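ABC-type transport system, sugar-family extracellular solute-binding protein (PDB 6HNI) binds tyrosine as the substrate-binding lipoprotein of an ABC transporter, probably delivering it for uptake, and also has adhesive properties. Local coordinates at residues S114-A119 with K123-P128. The protein carries 1 engineered substitution. Sequence-based numbering, arbitrary orientation.
Sequences SDPVAA and KTLEKP. With TYR (tyrosine), chain B.
Leu125 sets one methyl, CD2, against the CB-CG-CD side of the Pro116 ring. The approach is 3.9 Å from Leu125 CD2 to Pro116 CG, with CB and CD of the proline only slightly farther off. The two side chains cross at about a right angle. Leu125 holds its CG opposite its own carbonyl carbon (chi1 -64°), and this carries the branch across to the proline.

Val117 works differently, because it meets main chain. Its CG2 lies 4.0 Å from Lys123 O and 4.2 Å from Thr124 CA. CG1 is turned opposite the backbone N (chi1 172°), which leaves CG2 to lie along the turn from Lys123 to Leu125. No hydrogen bond joins the two segments, so the contact is van der Waals in nature.

Each segment is shaped by its own bonds. Asp115 OD1 accepts from Ala118 N at 2.9 Å in an Asx motif, the N-H coming from above the carboxylate plane. Thr124 OG1 takes the N-H of Lys127 in an ST motif, also at 2.9 Å. Lys123 N donates to Pro128 O and closes the loop 123-128.

At the far end of 114-119, Ser114 grips the bound tyrosine with two groups. Its N donates to the ligand carboxylate atom OXT at 3.1 Å, and its OG accepts from the ligand N at 2.9 Å. Asp137 and Thr216 also bond to the ligand.

Both segments belong to the connection between the parallel strands 108-113 and 132-136. Val122 touches both Pro116 and Val117, and Val283 packs on Leu125. Helix 167-183 lies against Ser114, Asp115 and Ala118, as fits the closed, ligand-bound form of this periplasmic-binding-protein fold.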
loop_
_atom_site.group_PDB
_atom_site.type_symbol
_atom_site.label_atom_id
_atom_site.label_comp_id
_atom_site.label_asym_id
_atom_site.label_seq_id
_atom_site.Cartn_x
_atom_site.Cartn_y
_atom_site.Cartn_z
ATOM N N SER A 114 -1.053 -4.126 5.034
ATOM C CA SER A 114 -2.406 -4.534 4.777
ATOM C C SER A 114 -3.023 -5.338 5.885
ATOM O O SER A 114 -4.201 -5.169 6.195
ATOM C CB SER A 114 -2.490 -5.383 3.467
ATOM O OG SER A 114 -2.039 -4.681 2.357
ATOM N N ASP A 115 -2.245 -6.259 6.435
ATOM C CA ASP A 115 -2.717 -7.276 7.401
ATOM C C ASP A 115 -1.602 -7.519 8.400
ATOM O O ASP A 115 -0.749 -8.371 8.269
ATOM C CB ASP A 115 -3.146 -8.568 6.705
ATOM C CG ASP A 115 -4.019 -9.482 7.612
ATOM O OD1 ASP A 115 -3.731 -9.620 8.841
ATOM O OD2 ASP A 115 -4.948 -10.115 7.050
ATOM N N PRO A 116 -1.582 -6.673 9.483
ATOM C CA PRO A 116 -0.550 -6.814 10.456
ATOM C C PRO A 116 -0.495 -8.127 11.196
ATOM O O PRO A 116 0.577 -8.598 11.538
ATOM C CB PRO A 116 -0.863 -5.654 11.443
ATOM C CG PRO A 116 -1.573 -4.663 10.621
ATOM C CD PRO A 116 -2.365 -5.439 9.637
ATOM N N VAL A 117 -1.644 -8.735 11.424
ATOM C CA VAL A 117 -1.693 -10.050 12.071
ATOM C C VAL A 117 -1.102 -11.151 11.161
ATOM O O VAL A 117 -0.270 -11.933 11.552
ATOM C CB VAL A 117 -3.130 -10.403 12.493
ATOM C CG1 VAL A 117 -3.210 -11.834 12.993
ATOM C CG2 VAL A 117 -3.621 -9.434 13.562
ATOM N N ALA A 118 -1.499 -11.122 9.912
ATOM C CA ALA A 118 -0.973 -12.148 8.984
ATOM C C ALA A 118 0.520 -12.015 8.732
ATOM O O ALA A 118 1.222 -12.993 8.434
ATOM C CB ALA A 118 -1.731 -12.127 7.635
ATOM N N ALA A 119 1.013 -10.783 8.856
ATOM C CA ALA A 119 2.431 -10.501 8.729
ATOM C C ALA A 119 3.224 -10.846 9.987
ATOM O O ALA A 119 4.452 -10.729 9.974
ATOM C CB ALA A 119 2.660 -9.047 8.364
ATOM N N LYS A 123 -0.354 -9.420 17.767
ATOM C CA LYS A 123 -1.220 -10.557 18.107
ATOM C C LYS A 123 -2.671 -10.328 17.723
ATOM O O LYS A 123 -3.288 -11.217 17.140
ATOM C CB LYS A 123 -1.130 -10.889 19.564
ATOM C CG LYS A 123 0.251 -11.410 19.942
ATOM C CD LYS A 123 0.362 -11.627 21.452
ATOM C CE LYS A 123 1.818 -11.818 21.826
ATOM N NZ LYS A 123 1.952 -12.292 23.225
ATOM N N THR A 124 -3.195 -9.155 18.040
ATOM C CA THR A 124 -4.505 -8.666 17.575
ATOM C C THR A 124 -4.371 -7.184 17.213
ATOM O O THR A 124 -3.472 -6.507 17.697
ATOM C CB THR A 124 -5.614 -8.794 18.633
ATOM O OG1 THR A 124 -5.432 -7.827 19.662
ATOM C CG2 THR A 124 -5.639 -10.159 19.276
ATOM N N LEU A 125 -5.279 -6.671 16.384
ATOM C CA LEU A 125 -5.262 -5.242 16.045
ATOM C C LEU A 125 -5.535 -4.364 17.287
ATOM O O LEU A 125 -4.906 -3.336 17.480
ATOM C CB LEU A 125 -6.257 -4.927 14.934
ATOM C CG LEU A 125 -5.961 -5.582 13.599
ATOM C CD1 LEU A 125 -7.113 -5.416 12.623
ATOM C CD2 LEU A 125 -4.643 -5.077 13.038
ATOM N N GLU A 126 -6.488 -4.782 18.102
ATOM C CA GLU A 126 -6.884 -4.002 19.289
ATOM C C GLU A 126 -5.852 -3.991 20.402
ATOM O O GLU A 126 -5.826 -3.034 21.170
ATOM C CB GLU A 126 -8.214 -4.541 19.848
ATOM C CG GLU A 126 -9.386 -4.438 18.890
ATOM C CD GLU A 126 -9.499 -5.627 17.897
ATOM O OE1 GLU A 126 -8.700 -6.624 17.980
ATOM O OE2 GLU A 126 -10.395 -5.559 17.011
ATOM N N LYS A 127 -5.067 -5.071 20.534
ATOM C CA LYS A 127 -4.028 -5.171 21.570
ATOM C C LYS A 127 -2.832 -5.892 20.968
ATOM O O LYS A 127 -2.768 -7.128 20.976
ATOM C CB LYS A 127 -4.528 -5.919 22.802
ATOM C CG LYS A 127 -3.550 -5.840 23.965
ATOM C CD LYS A 127 -4.120 -6.506 25.221
ATOM C CE LYS A 127 -4.828 -5.525 26.131
ATOM N NZ LYS A 127 -3.844 -4.802 26.988
ATOM N N PRO A 128 -1.901 -5.125 20.412
ATOM C CA PRO A 128 -0.800 -5.766 19.704
ATOM C C PRO A 128 -0.016 -6.756 20.491
ATOM O O PRO A 128 0.344 -7.827 19.984
ATOM C CB PRO A 128 0.061 -4.616 19.259
ATOM C CG PRO A 128 -0.895 -3.531 19.045
ATOM C CD PRO A 128 -1.963 -3.690 20.103
HETATM N N TYR B . -0.187 -2.694 1.424
HETATM C CA TYR B . 1.242 -2.813 1.084
HETATM C C TYR B . 1.965 -3.572 2.186
HETATM O O TYR B . 3.188 -3.628 2.146
HETATM C CB TYR B . 1.876 -1.466 0.680
HETATM C CG TYR B . 1.302 -0.914 -0.583
HETATM C CD1 TYR B . 1.536 -1.590 -1.816
HETATM C CD2 TYR B . 0.493 0.181 -0.634
HETATM C CE1 TYR B . 0.948 -1.142 -2.970
HETATM C CE2 TYR B . -0.102 0.646 -1.786
HETATM C CZ TYR B . 0.128 -0.046 -2.998
HETATM O OH TYR B . -0.466 0.397 -4.164
HETATM O OXT TYR B . 1.332 -4.186 3.020
#